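Local coordinates for Esterase/lipase (Lactobacillus rhamnosus, PDB 4N5H), which probably hydrolyses carboxylic ester bonds, and may transfer acyl groups, as an esterase of the alpha/beta hydrolase fold, at residues 185-191 against 248-252; 136-140 against 305-309; 50-56 against 99-105. The protein carries 1 engineered substitution. One frame throughout, in Å; residues are numbered along the deposited sequence.

Contact 1: residues 185-191 against 248-252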
ATOM      1  N   PRO A 185      11.430 -29.142 -12.073  1.00 13.19           N
ATOM      2  CA  PRO A 185      11.104 -28.942 -13.476  1.00 14.15           C
ATOM      3  C   PRO A 185      10.038 -29.928 -13.961  1.00 15.03           C
ATOM      4  O   PRO A 185       9.932 -31.040 -13.436  1.00 16.11           O
ATOM      5  CB  PRO A 185      12.395 -29.275 -14.204  1.00 14.90           C
ATOM      6  CG  PRO A 185      13.066 -30.204 -13.283  1.00 13.67           C
ATOM      7  CD  PRO A 185      12.796 -29.633 -11.897  1.00 13.49           C
ATOM      8  N   VAL A 186       9.298 -29.511 -14.980  1.00 15.61           N
ATOM      9  CA  VAL A 186       8.443 -30.393 -15.790  1.00 17.26           C
ATOM     10  C   VAL A 186       9.127 -30.652 -17.126  1.00 17.62           C
ATOM     11  O   VAL A 186       8.676 -30.240 -18.159  1.00 18.15           O
ATOM     12  CB  VAL A 186       7.044 -29.859 -15.836  1.00 18.55           C
ATOM     13  CG1 VAL A 186       6.116 -30.910 -16.474  1.00 21.26           C
ATOM     14  CG2 VAL A 186       6.605 -29.669 -14.387  1.00 24.51           C
ATOM     15  N   ALA A 187      10.283 -31.257 -17.056  1.00 15.35           N
ATOM     16  CA  ALA A 187      11.119 -31.332 -18.237  1.00 16.87           C
ATOM     17  C   ALA A 187      10.715 -32.414 -19.238  1.00 17.68           C
ATOM     18  O   ALA A 187      11.187 -32.358 -20.416  1.00 17.03           O
ATOM     19  CB  ALA A 187      12.572 -31.450 -17.864  1.00 18.74           C
ATOM     20  N   GLU A 188       9.845 -33.355 -18.790  1.00 17.73           N
ATOM     21  CA  GLU A 188       9.322 -34.411 -19.660  1.00 18.49           C
ATOM     22  C   GLU A 188       7.805 -34.334 -19.754  1.00 18.13           C
ATOM     23  O   GLU A 188       7.087 -35.184 -19.191  1.00 21.40           O
ATOM     24  CB  GLU A 188       9.797 -35.779 -19.137  1.00 18.29           C
ATOM     25  CG  GLU A 188      11.291 -35.927 -19.052  1.00 18.34           C
ATOM     26  CD  GLU A 188      11.942 -36.051 -20.427  1.00 19.85           C
ATOM     27  OE1 GLU A 188      11.540 -36.953 -21.215  1.00 23.24           O
ATOM     28  OE2 GLU A 188      12.833 -35.286 -20.715  1.00 20.66           O
ATOM     29  N   PRO A 189       7.278 -33.282 -20.419  1.00 17.46           N
ATOM     30  CA  PRO A 189       5.836 -33.048 -20.376  1.00 18.42           C
ATOM     31  C   PRO A 189       5.045 -34.239 -20.975  1.00 20.76           C
ATOM     32  O   PRO A 189       3.877 -34.472 -20.552  1.00 19.06           O
ATOM     33  CB  PRO A 189       5.627 -31.832 -21.224  1.00 21.23           C
ATOM     34  CG  PRO A 189       6.852 -31.426 -21.743  1.00 21.02           C
ATOM     35  CD  PRO A 189       7.948 -32.122 -21.029  1.00 17.59           C
ATOM     36  N   SER A 190       5.695 -35.044 -21.820  1.00 20.69           N
ATOM     37  CA  SER A 190       4.933 -36.202 -22.451  1.00 20.20           C
ATOM     38  C   SER A 190       4.588 -37.259 -21.418  1.00 24.80           C
ATOM     39  O   SER A 190       3.617 -38.039 -21.652  1.00 30.19           O
ATOM     40  CB  SER A 190       5.718 -36.820 -23.647  1.00 21.63           C
ATOM     41  OG  SER A 190       5.804 -35.858 -24.614  1.00 24.35           O
ATOM     42  N   LYS A 191       5.290 -37.275 -20.295  1.00 23.06           N
ATOM     43  CA  LYS A 191       4.975 -38.154 -19.156  1.00 29.36           C
ATOM     44  C   LYS A 191       3.958 -37.574 -18.206  1.00 30.05           C
ATOM     45  O   LYS A 191       3.701 -38.171 -17.130  1.00 35.33           O
ATOM     46  CB  LYS A 191       6.251 -38.419 -18.366  1.00 29.14           C
ATOM     47  CG  LYS A 191       7.286 -39.153 -19.149  1.00 32.12           C
ATOM     48  CD  LYS A 191       8.432 -39.500 -18.214  1.00 39.81           C
ATOM     49  CE  LYS A 191       9.578 -40.169 -18.956  1.00 46.88           C
ATOM     50  NZ  LYS A 191       9.041 -41.358 -19.691  1.00 51.62           N
ATOM     51  N   GLN A 248       8.454 -36.156 -12.188  1.00 20.13           N
ATOM     52  CA  GLN A 248       9.265 -35.501 -13.232  1.00 16.99           C
ATOM     53  C   GLN A 248      10.752 -35.394 -12.920  1.00 16.20           C
ATOM     54  O   GLN A 248      11.589 -35.491 -13.783  1.00 16.41           O
ATOM     55  CB  GLN A 248       8.704 -34.119 -13.508  1.00 17.86           C
ATOM     56  CG  GLN A 248       7.370 -34.129 -14.202  1.00 18.57           C
ATOM     57  CD  GLN A 248       7.494 -34.309 -15.714  1.00 19.51           C
ATOM     58  OE1 GLN A 248       8.425 -33.805 -16.346  1.00 18.42           O
ATOM     59  NE2 GLN A 248       6.600 -35.087 -16.282  1.00 19.07           N
ATOM     60  N   SER A 249      11.099 -35.045 -11.664  1.00 14.52           N
ATOM     61  CA  SER A 249      12.454 -35.035 -11.245  1.00 13.35           C
ATOM     62  C   SER A 249      13.083 -36.446 -11.319  1.00 15.01           C
ATOM     63  O   SER A 249      14.218 -36.602 -11.771  1.00 15.59           O
ATOM     64  CB  SER A 249      12.585 -34.468  -9.791  1.00 16.41           C
ATOM     65  OG  SER A 249      12.400 -33.062  -9.760  1.00 17.44           O
ATOM     66  N   GLN A 250      12.333 -37.453 -10.885  1.00 16.91           N
ATOM     67  CA  GLN A 250      12.828 -38.849 -11.012  1.00 17.93           C
ATOM     68  C   GLN A 250      13.076 -39.204 -12.492  1.00 17.73           C
ATOM     69  O   GLN A 250      14.097 -39.797 -12.807  1.00 19.41           O
ATOM     70  CB  GLN A 250      11.854 -39.865 -10.431  1.00 21.49           C
ATOM     71  CG  GLN A 250      11.687 -39.664  -8.925  1.00 24.13           C
ATOM     72  CD  GLN A 250      10.806 -40.739  -8.313  1.00 27.17           C
ATOM     73  OE1 GLN A 250       9.607 -40.816  -8.547  1.00 31.47           O
ATOM     74  NE2 GLN A 250      11.409 -41.520  -7.473  1.00 33.49           N
ATOM     75  N   ALA A 251      12.174 -38.845 -13.350  1.00 18.29           N
ATOM     76  CA  ALA A 251      12.314 -39.103 -14.799  1.00 19.84           C
ATOM     77  C   ALA A 251      13.510 -38.383 -15.343  1.00 21.15           C
ATOM     78  O   ALA A 251      14.311 -38.952 -16.127  1.00 19.20           O
ATOM     79  CB  ALA A 251      11.074 -38.699 -15.565  1.00 19.90           C
ATOM     80  N   LEU A 252      13.684 -37.099 -14.982  1.00 17.62           N
ATOM     81  CA  LEU A 252      14.852 -36.373 -15.431  1.00 18.39           C
ATOM     82  C   LEU A 252      16.181 -36.930 -14.995  1.00 16.80           C
ATOM     83  O   LEU A 252      17.163 -36.934 -15.745  1.00 18.40           O
ATOM     84  CB  LEU A 252      14.804 -34.902 -14.946  1.00 18.71           C
ATOM     85  CG  LEU A 252      15.865 -34.028 -15.532  1.00 18.60           C
ATOM     86  CD1 LEU A 252      15.879 -34.056 -17.061  1.00 20.19           C
ATOM     87  CD2 LEU A 252      15.521 -32.567 -15.106  1.00 18.69           C
TER
HETATM   88  O   HOH W   1      10.165 -31.894 -10.763  1.00 16.48           O
HETATM   89  O   HOH W   2      11.333 -33.348 -15.549  1.00 33.53           O
HETATM   90  O   HOH W   3       4.624 -36.406 -14.633  1.00 32.07           O
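The Q248 side chain reaches from its helix into the 185-191 loop and pairs with E188 through both ends of its amide. OE1 of Q248 accepts from E188 N at 2.9 Å, and the donor lies in the carbonyl plane. NE2 of Q248 donates to E188 O at 3.0 Å, nearly straight at 163°. That donor sits well above the plane of the E188 carbonyl. K191 N reaches the same oxygen from the opposite face. The bend at chi2 (-82°) turns the amide of Q248 toward the backbone of E188. The two bonds to E188 fix the rotation of the amide. CG1 of V186 packs against it, 3.7 Å from Q248 OE1. The loop follows strand 179-183 of the alpha/beta hydrolase sheet, and helix 246-258 follows strand 235-240. V186 also touches S146, the serine of a probable nucleophile elbow and Ser-His-Asp triad. Next to the amide the packing is apolar. P185 CG meets L252 CD2 at 3.9 Å, the two side chains crossing at about a right angle. The CB of A187 lies a little farther from the same methyl. F223 covers both A187 and L252. The carboxylate of E188 turns to S224. The K191 side is looser. Its CD rests 3.8 Å from A251 CB, and both residues are partly exposed. Here a water accepts from Q248 NE2 and donates to K191 O. Another water is held deeper in the contact. It accepts from A187 N and lies within bonding distance of Q248 O and Q248 OE1.

Contact 2: residues 136-140 against 305-309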
ATOM      1  N   ASP A 136      27.995  -9.408 -15.474  1.00 13.17           N
ATOM      2  CA  ASP A 136      29.131 -10.188 -15.914  1.00 13.26           C
ATOM      3  C   ASP A 136      28.652 -11.373 -16.640  1.00 13.18           C
ATOM      4  O   ASP A 136      28.091 -12.313 -16.003  1.00 13.84           O
ATOM      5  CB  ASP A 136      29.971 -10.552 -14.686  1.00 15.14           C
ATOM      6  CG  ASP A 136      31.042 -11.598 -14.980  1.00 20.82           C
ATOM      7  OD1 ASP A 136      31.325 -11.907 -16.163  1.00 17.61           O
ATOM      8  OD2 ASP A 136      31.506 -12.115 -13.963  1.00 24.13           O
ATOM      9  N   LEU A 137      28.729 -11.379 -17.968  1.00 14.02           N
ATOM     10  CA  LEU A 137      28.249 -12.483 -18.722  1.00 14.22           C
ATOM     11  C   LEU A 137      29.268 -13.622 -18.983  1.00 14.12           C
ATOM     12  O   LEU A 137      28.964 -14.554 -19.695  1.00 14.29           O
ATOM     13  CB  LEU A 137      27.698 -11.973 -20.031  1.00 14.81           C
ATOM     14  CG  LEU A 137      26.466 -11.050 -19.895  1.00 15.69           C
ATOM     15  CD1 LEU A 137      26.023 -10.587 -21.299  1.00 17.07           C
ATOM     16  CD2 LEU A 137      25.292 -11.774 -19.167  1.00 16.59           C
ATOM     17  N   ASP A 138      30.422 -13.553 -18.321  1.00 12.63           N
ATOM     18  CA  ASP A 138      31.344 -14.692 -18.345  1.00 15.20           C
ATOM     19  C   ASP A 138      30.943 -15.759 -17.348  1.00 14.59           C
ATOM     20  O   ASP A 138      31.378 -16.922 -17.446  1.00 16.04           O
ATOM     21  CB  ASP A 138      32.758 -14.213 -18.083  1.00 14.95           C
ATOM     22  CG  ASP A 138      33.351 -13.433 -19.269  1.00 20.75           C
ATOM     23  OD1 ASP A 138      32.876 -13.627 -20.423  1.00 21.58           O
ATOM     24  OD2 ASP A 138      34.219 -12.657 -18.987  1.00 22.79           O
ATOM     25  N   HIS A 139      30.105 -15.388 -16.383  1.00 13.54           N
ATOM     26  CA  HIS A 139      29.656 -16.276 -15.357  1.00 14.02           C
ATOM     27  C   HIS A 139      28.155 -16.110 -15.277  1.00 13.02           C
ATOM     28  O   HIS A 139      27.690 -15.126 -14.682  1.00 13.84           O
ATOM     29  CB  HIS A 139      30.262 -15.901 -14.073  1.00 14.47           C
ATOM     30  CG  HIS A 139      31.775 -15.890 -14.079  1.00 16.93           C
ATOM     31  ND1 HIS A 139      32.479 -14.703 -14.063  1.00 19.47           N
ATOM     32  CD2 HIS A 139      32.710 -16.877 -14.226  1.00 18.66           C
ATOM     33  CE1 HIS A 139      33.780 -14.934 -14.175  1.00 19.94           C
ATOM     34  NE2 HIS A 139      33.954 -16.244 -14.215  1.00 20.18           N
ATOM     35  N   VAL A 140      27.445 -17.141 -15.779  1.00 11.97           N
ATOM     36  CA  VAL A 140      25.978 -17.058 -15.975  1.00 11.97           C
ATOM     37  C   VAL A 140      25.336 -18.296 -15.377  1.00 11.57           C
ATOM     38  O   VAL A 140      25.576 -19.429 -15.791  1.00 12.82           O
ATOM     39  CB  VAL A 140      25.552 -16.886 -17.417  1.00 13.16           C
ATOM     40  CG1 VAL A 140      24.009 -16.802 -17.566  1.00 14.05           C
ATOM     41  CG2 VAL A 140      26.198 -15.624 -18.002  1.00 14.21           C
ATOM     42  N   SER A 305      32.239 -21.180 -11.338  1.00 15.40           N
ATOM     43  CA  SER A 305      32.771 -19.945 -11.899  1.00 15.47           C
ATOM     44  C   SER A 305      34.284 -19.842 -11.590  1.00 19.43           C
ATOM     45  O   SER A 305      35.036 -19.382 -12.436  1.00 20.78           O
ATOM     46  CB  SER A 305      32.067 -18.736 -11.345  1.00 17.25           C
ATOM     47  OG  SER A 305      30.715 -18.739 -11.844  1.00 17.85           O
ATOM     48  N   LYS A 306      34.640 -20.172 -10.354  1.00 23.23           N
ATOM     49  CA  LYS A 306      36.036 -20.093  -9.882  1.00 25.07           C
ATOM     50  C   LYS A 306      36.870 -21.084 -10.657  1.00 25.25           C
ATOM     51  O   LYS A 306      38.021 -20.827 -11.037  1.00 29.28           O
ATOM     52  CB  LYS A 306      36.130 -20.437  -8.384  1.00 27.07           C
ATOM     53  CG  LYS A 306      35.775 -19.253  -7.465  1.00 36.57           C
ATOM     54  N   GLN A 307      36.354 -22.247 -10.866  1.00 24.33           N
ATOM     55  CA  GLN A 307      37.081 -23.258 -11.637  1.00 27.16           C
ATOM     56  C   GLN A 307      37.313 -22.798 -13.041  1.00 30.56           C
ATOM     57  O   GLN A 307      38.406 -23.020 -13.629  1.00 26.85           O
ATOM     58  CB  GLN A 307      36.378 -24.610 -11.684  1.00 25.10           C
ATOM     59  CG  GLN A 307      36.334 -25.275 -10.335  1.00 32.66           C
ATOM     60  CD  GLN A 307      35.268 -26.369 -10.188  1.00 39.69           C
ATOM     61  OE1 GLN A 307      34.821 -27.008 -11.164  1.00 40.41           O
ATOM     62  NE2 GLN A 307      34.897 -26.626  -8.938  1.00 51.65           N
ATOM     63  N   GLN A 308      36.293 -22.190 -13.616  1.00 26.85           N
ATOM     64  CA  GLN A 308      36.435 -21.621 -14.977  1.00 24.45           C
ATOM     65  C   GLN A 308      37.555 -20.551 -14.955  1.00 25.00           C
ATOM     66  O   GLN A 308      38.456 -20.511 -15.831  1.00 24.36           O
ATOM     67  CB  GLN A 308      35.117 -21.031 -15.418  1.00 25.50           C
ATOM     68  CG  GLN A 308      35.160 -20.372 -16.752  1.00 26.29           C
ATOM     69  CD  GLN A 308      33.849 -19.597 -16.993  1.00 25.65           C
ATOM     70  OE1 GLN A 308      32.780 -20.153 -16.967  1.00 32.65           O
ATOM     71  NE2 GLN A 308      33.956 -18.311 -17.130  1.00 26.14           N
ATOM     72  N   ASP A 309      37.563 -19.666 -13.970  1.00 21.71           N
ATOM     73  CA  ASP A 309      38.581 -18.613 -13.935  1.00 22.77           C
ATOM     74  C   ASP A 309      40.038 -19.170 -13.778  1.00 27.99           C
ATOM     75  O   ASP A 309      41.003 -18.606 -14.349  1.00 27.17           O
ATOM     76  CB  ASP A 309      38.366 -17.666 -12.722  1.00 25.69           C
ATOM     77  CG  ASP A 309      37.076 -16.833 -12.849  1.00 28.23           C
ATOM     78  OD1 ASP A 309      36.567 -16.749 -14.014  1.00 23.09           O
ATOM     79  OD2 ASP A 309      36.634 -16.328 -11.789  1.00 29.55           O
TER
HETATM   80  O   HOH W   4      30.550 -19.692 -18.210  1.00 31.64           O
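At the edge of the H139 ring stands D309 OD1, which accepts from H139 NE2 at 2.7 Å, on the syn side of a carboxylate turned 79° from the ring. D136 OD2 also stands at the edge. It accepts from H139 ND1 at 2.8 Å, almost in the ring plane. CB of D138 lies over one face of the ring, 4.0 Å above the plane and off toward the rim. With both nitrogens donating, the ring is held against rotation and is probably protonated. CB of S305 approaches H139 CD2 obliquely at 3.5 Å, while its hydroxyl bonds to F301 O. The contact joins the C-terminal helix 288-311 to the turn before strand 140-145 of the alpha/beta hydrolase sheet. In that turn D136 OD1 accepts from D138 N, an Asx turn. Replacing H139 by an alanine would probably leave D136 OD2 and D309 OD1 without their N-H donors and open a gap beside S305. The amide plane of Q308 is turned 14° from that of the H139 ring, which NE2 meets obliquely. This NE2 donates to D138 O at 2.9 Å, nearly straight. Q308 reaches this far because its chain is extended, with CG anti to the backbone N (chi1 177°). One water donates to both D138 O and Q308 OE1.

Contact 3: residues 50-56 against 99-105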
ATOM      1  N   GLN A  50       4.132  -8.797 -22.466  1.00 14.45           N
ATOM      2  CA  GLN A  50       4.944  -9.967 -22.073  1.00 14.36           C
ATOM      3  C   GLN A  50       6.323  -9.943 -22.610  1.00 14.43           C
ATOM      4  O   GLN A  50       7.178 -10.704 -22.083  1.00 14.49           O
ATOM      5  CB  GLN A  50       4.310 -11.307 -22.446  1.00 14.42           C
ATOM      6  CG  GLN A  50       3.037 -11.602 -21.689  1.00 14.71           C
ATOM      7  CD  GLN A  50       3.326 -12.157 -20.279  1.00 18.02           C
ATOM      8  OE1 GLN A  50       4.441 -12.017 -19.754  1.00 16.61           O
ATOM      9  NE2 GLN A  50       2.328 -12.644 -19.656  1.00 20.81           N
ATOM     10  N   GLN A  51       6.634  -9.202 -23.640  1.00 12.46           N
ATOM     11  CA  GLN A  51       8.012  -9.190 -24.225  1.00 12.45           C
ATOM     12  C   GLN A  51       8.870  -8.080 -23.545  1.00 11.99           C
ATOM     13  O   GLN A  51       9.465  -7.194 -24.203  1.00 13.77           O
ATOM     14  CB  GLN A  51       7.963  -9.100 -25.737  1.00 14.42           C
ATOM     15  CG  GLN A  51       7.277 -10.358 -26.349  1.00 14.26           C
ATOM     16  CD  GLN A  51       7.091 -10.273 -27.856  1.00 16.14           C
ATOM     17  OE1 GLN A  51       6.666  -9.223 -28.355  1.00 17.51           O
ATOM     18  NE2 GLN A  51       7.539 -11.290 -28.597  1.00 15.62           N
ATOM     19  N   THR A  52       8.848  -8.175 -22.255  1.00 11.58           N
ATOM     20  CA  THR A  52       9.546  -7.252 -21.377  1.00 10.71           C
ATOM     21  C   THR A  52      10.303  -8.026 -20.298  1.00 11.00           C
ATOM     22  O   THR A  52      10.050  -9.195 -20.055  1.00 11.95           O
ATOM     23  CB  THR A  52       8.571  -6.237 -20.678  1.00 12.43           C
ATOM     24  OG1 THR A  52       7.586  -6.978 -19.961  1.00 12.90           O
ATOM     25  CG2 THR A  52       7.954  -5.308 -21.705  1.00 14.07           C
ATOM     26  N   LEU A  53      11.221  -7.349 -19.657  1.00 10.75           N
ATOM     27  CA  LEU A  53      12.076  -7.988 -18.587  1.00 10.58           C
ATOM     28  C   LEU A  53      12.326  -7.003 -17.457  1.00 11.45           C
ATOM     29  O   LEU A  53      12.211  -5.774 -17.641  1.00 11.43           O
ATOM     30  CB  LEU A  53      13.356  -8.653 -19.147  1.00 10.22           C
ATOM     31  CG  LEU A  53      14.276  -7.726 -19.914  1.00 10.69           C
ATOM     32  CD1 LEU A  53      15.190  -6.915 -18.972  1.00 11.34           C
ATOM     33  CD2 LEU A  53      15.232  -8.488 -20.789  1.00 12.61           C
ATOM     34  N   ASN A  54      12.736  -7.582 -16.295  1.00 11.03           N
ATOM     35  CA  ASN A  54      13.183  -6.822 -15.159  1.00 11.21           C
ATOM     36  C   ASN A  54      14.634  -7.198 -14.892  1.00 11.88           C
ATOM     37  O   ASN A  54      15.048  -8.371 -15.105  1.00 12.26           O
ATOM     38  CB  ASN A  54      12.417  -7.143 -13.856  1.00 11.83           C
ATOM     39  CG  ASN A  54      10.943  -6.726 -13.905  1.00 11.60           C
ATOM     40  OD1 ASN A  54      10.522  -5.862 -14.605  1.00 12.62           O
ATOM     41  ND2 ASN A  54      10.181  -7.416 -13.132  1.00 12.60           N
ATOM     42  N   LEU A  55      15.336  -6.220 -14.343  1.00 10.69           N
ATOM     43  CA  LEU A  55      16.713  -6.388 -13.828  1.00 10.81           C
ATOM     44  C   LEU A  55      16.748  -6.051 -12.348  1.00 12.03           C
ATOM     45  O   LEU A  55      16.185  -5.057 -11.865  1.00 11.32           O
ATOM     46  CB  LEU A  55      17.715  -5.514 -14.560  1.00 10.45           C
ATOM     47  CG  LEU A  55      17.668  -5.608 -16.112  1.00 11.04           C
ATOM     48  CD1 LEU A  55      18.649  -4.682 -16.754  1.00 12.21           C
ATOM     49  CD2 LEU A  55      17.914  -7.039 -16.574  1.00 11.19           C
ATOM     50  N   TYR A  56      17.550  -6.836 -11.607  1.00 10.48           N
ATOM     51  CA  TYR A  56      17.615  -6.698 -10.151  1.00 11.51           C
ATOM     52  C   TYR A  56      19.114  -6.702  -9.749  1.00 11.58           C
ATOM     53  O   TYR A  56      19.952  -7.432 -10.324  1.00 11.84           O
ATOM     54  CB  TYR A  56      16.962  -7.873  -9.413  1.00 12.03           C
ATOM     55  CG  TYR A  56      15.572  -8.238  -9.875  1.00 11.84           C
ATOM     56  CD1 TYR A  56      15.348  -8.992 -11.003  1.00 12.14           C
ATOM     57  CD2 TYR A  56      14.475  -7.885  -9.085  1.00 13.93           C
ATOM     58  CE1 TYR A  56      14.065  -9.350 -11.403  1.00 12.06           C
ATOM     59  CE2 TYR A  56      13.185  -8.282  -9.451  1.00 15.34           C
ATOM     60  CZ  TYR A  56      12.990  -8.989 -10.651  1.00 14.69           C
ATOM     61  OH  TYR A  56      11.719  -9.413 -10.990  1.00 14.39           O
ATOM     62  N   VAL A  99      20.692  -9.879 -11.727  1.00 10.93           N
ATOM     63  CA  VAL A  99      19.653 -10.853 -12.088  1.00 12.01           C
ATOM     64  C   VAL A  99      18.724 -10.267 -13.141  1.00 12.13           C
ATOM     65  O   VAL A  99      18.221  -9.112 -13.059  1.00 11.69           O
ATOM     66  CB  VAL A  99      18.833 -11.254 -10.822  1.00 11.34           C
ATOM     67  CG1 VAL A  99      17.778 -12.273 -11.086  1.00 12.63           C
ATOM     68  CG2 VAL A  99      19.786 -11.673  -9.670  1.00 11.57           C
ATOM     69  N   MET A 100      18.405 -11.086 -14.122  1.00 11.41           N
ATOM     70  CA  MET A 100      17.438 -10.735 -15.130  1.00 11.28           C
ATOM     71  C   MET A 100      16.333 -11.761 -15.101  1.00 10.07           C
ATOM     72  O   MET A 100      16.574 -12.983 -15.018  1.00 11.18           O
ATOM     73  CB  MET A 100      18.139 -10.675 -16.549  1.00 12.47           C
ATOM     74  CG  MET A 100      17.132 -10.340 -17.628  1.00 11.66           C
ATOM     75  SD  MET A 100      16.166 -11.638 -18.424  1.00 12.80           S
ATOM     76  CE  MET A 100      17.316 -12.151 -19.643  1.00 11.84           C
ATOM     77  N   GLY A 101      15.102 -11.284 -15.163  1.00 11.52           N
ATOM     78  CA  GLY A 101      13.943 -12.171 -15.341  1.00 11.23           C
ATOM     79  C   GLY A 101      13.011 -11.626 -16.417  1.00 11.78           C
ATOM     80  O   GLY A 101      12.685 -10.469 -16.396  1.00 12.83           O
ATOM     81  N   MET A 102      12.586 -12.492 -17.345  1.00 11.38           N
ATOM     82  CA  MET A 102      11.836 -12.081 -18.501  1.00 10.89           C
ATOM     83  C   MET A 102      10.407 -12.570 -18.457  1.00 11.52           C
ATOM     84  O   MET A 102      10.112 -13.591 -17.878  1.00 12.74           O
ATOM     85  CB  MET A 102      12.524 -12.509 -19.805  1.00 10.73           C
ATOM     86  CG  MET A 102      12.286 -13.927 -20.237  1.00 11.95           C
ATOM     87  SD  MET A 102      12.848 -15.216 -19.074  1.00 12.05           S
ATOM     88  CE  MET A 102      14.633 -15.047 -19.129  1.00 12.30           C
ATOM     89  N   GLY A 103       9.552 -11.800 -19.118  1.00 11.15           N
ATOM     90  CA  GLY A 103       8.272 -12.292 -19.600  1.00 11.79           C
ATOM     91  C   GLY A 103       8.438 -13.045 -20.888  1.00 11.55           C
ATOM     92  O   GLY A 103       9.439 -12.901 -21.564  1.00 12.31           O
ATOM     93  N   TYR A 104       7.456 -13.888 -21.186  1.00 11.99           N
ATOM     94  CA  TYR A 104       7.355 -14.558 -22.478  1.00 12.28           C
ATOM     95  C   TYR A 104       5.876 -14.728 -22.739  1.00 13.40           C
ATOM     96  O   TYR A 104       5.042 -14.838 -21.802  1.00 12.94           O
ATOM     97  CB  TYR A 104       8.114 -15.898 -22.502  1.00 13.48           C
ATOM     98  CG  TYR A 104       7.825 -16.891 -21.372  1.00 12.78           C
ATOM     99  CD1 TYR A 104       8.611 -16.948 -20.242  1.00 13.18           C
ATOM    100  CD2 TYR A 104       6.726 -17.689 -21.400  1.00 13.89           C
ATOM    101  CE1 TYR A 104       8.317 -17.795 -19.181  1.00 13.57           C
ATOM    102  CE2 TYR A 104       6.438 -18.605 -20.368  1.00 14.12           C
ATOM    103  CZ  TYR A 104       7.262 -18.647 -19.225  1.00 12.51           C
ATOM    104  OH  TYR A 104       6.977 -19.515 -18.185  1.00 13.93           O
ATOM    105  N   ARG A 105       5.541 -14.688 -24.024  1.00 14.16           N
ATOM    106  CA  ARG A 105       4.124 -14.872 -24.391  1.00 13.69           C
ATOM    107  C   ARG A 105       3.611 -16.231 -23.899  1.00 12.86           C
ATOM    108  O   ARG A 105       4.345 -17.204 -23.846  1.00 13.62           O
ATOM    109  CB  ARG A 105       3.920 -14.663 -25.899  1.00 14.01           C
ATOM    110  CG  ARG A 105       4.220 -13.246 -26.343  1.00 14.76           C
ATOM    111  CD  ARG A 105       4.355 -13.121 -27.829  1.00 14.41           C
ATOM    112  NE  ARG A 105       5.485 -13.853 -28.337  1.00 15.65           N
ATOM    113  CZ  ARG A 105       5.712 -14.205 -29.592  1.00 17.75           C
ATOM    114  NH1 ARG A 105       4.886 -13.841 -30.535  1.00 18.64           N
ATOM    115  NH2 ARG A 105       6.773 -14.882 -29.882  1.00 18.15           N
TER
HETATM  116  O   HOH W   5       5.365 -14.683 -19.160  1.00 13.76           O
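Strands 52-56 and 99-102 run antiparallel, 4.7 Å apart at closest approach with 160° between their directions, and pair through their backbones from Y56 with V99 to L53 with M102. They belong to the central sheet of the alpha/beta hydrolase fold, where strand 98-102 also pairs in parallel with strand 66-72. N54 and G101 exchange two hydrogen bonds, as do Y56 and V99. G103 N continues the pairing to T52 O at 2.8 Å. On one face, L53, L55, M100 and M102 pack together. CD2 of L55 packs on M100 CG at 3.6 Å, the two chains crossing at a slant. With CG anti to the backbone N (chi1 179°) and a bend at chi2, M100 brings SD within 4.0 Å of L53 CD2, the side chains crossing at about a right angle. Helix 112-129 covers this face through W125 and S122. On the other face the Y56 ring turns its edge to V99 O, which lies 3.5 Å from Y56 CD1. Helix 86-94 packs on this ring. N54 ND2 gives a weak bond to Y56 OH, while N54 OD1 accepts from R82. At the far end R105 NE forms a salt bridge with D118, to which Q51 NE2 also donates; Q51 OE1 is bonded to S46. Q51 NE2 and the guanidinium are not bonded: NE2 sits over one face, 3.3 Å from R105 NE.

How the contacts relate
The three contacts lie apart in the alpha/beta hydrolase fold and do not touch. Contact 3 comes first along the chain, its second segment ending before contact 2 opens. Contact 1 forms within the span between the two segments of contact 2. Contact 3 is part of the central sheet itself. Contacts 1 and 2 each join a helix to a loop next to a strand of that sheet. Contacts 1 and 3 have centres 25 Å apart, on opposite sides of the chain's centre. Contacts 2 and 3 come within about 8 Å at their nearest atoms. Contact 1 borders the probable catalytic serine, while contact 2 joins the C-terminal helix to a turn at the surface, with a calcium ion nearby.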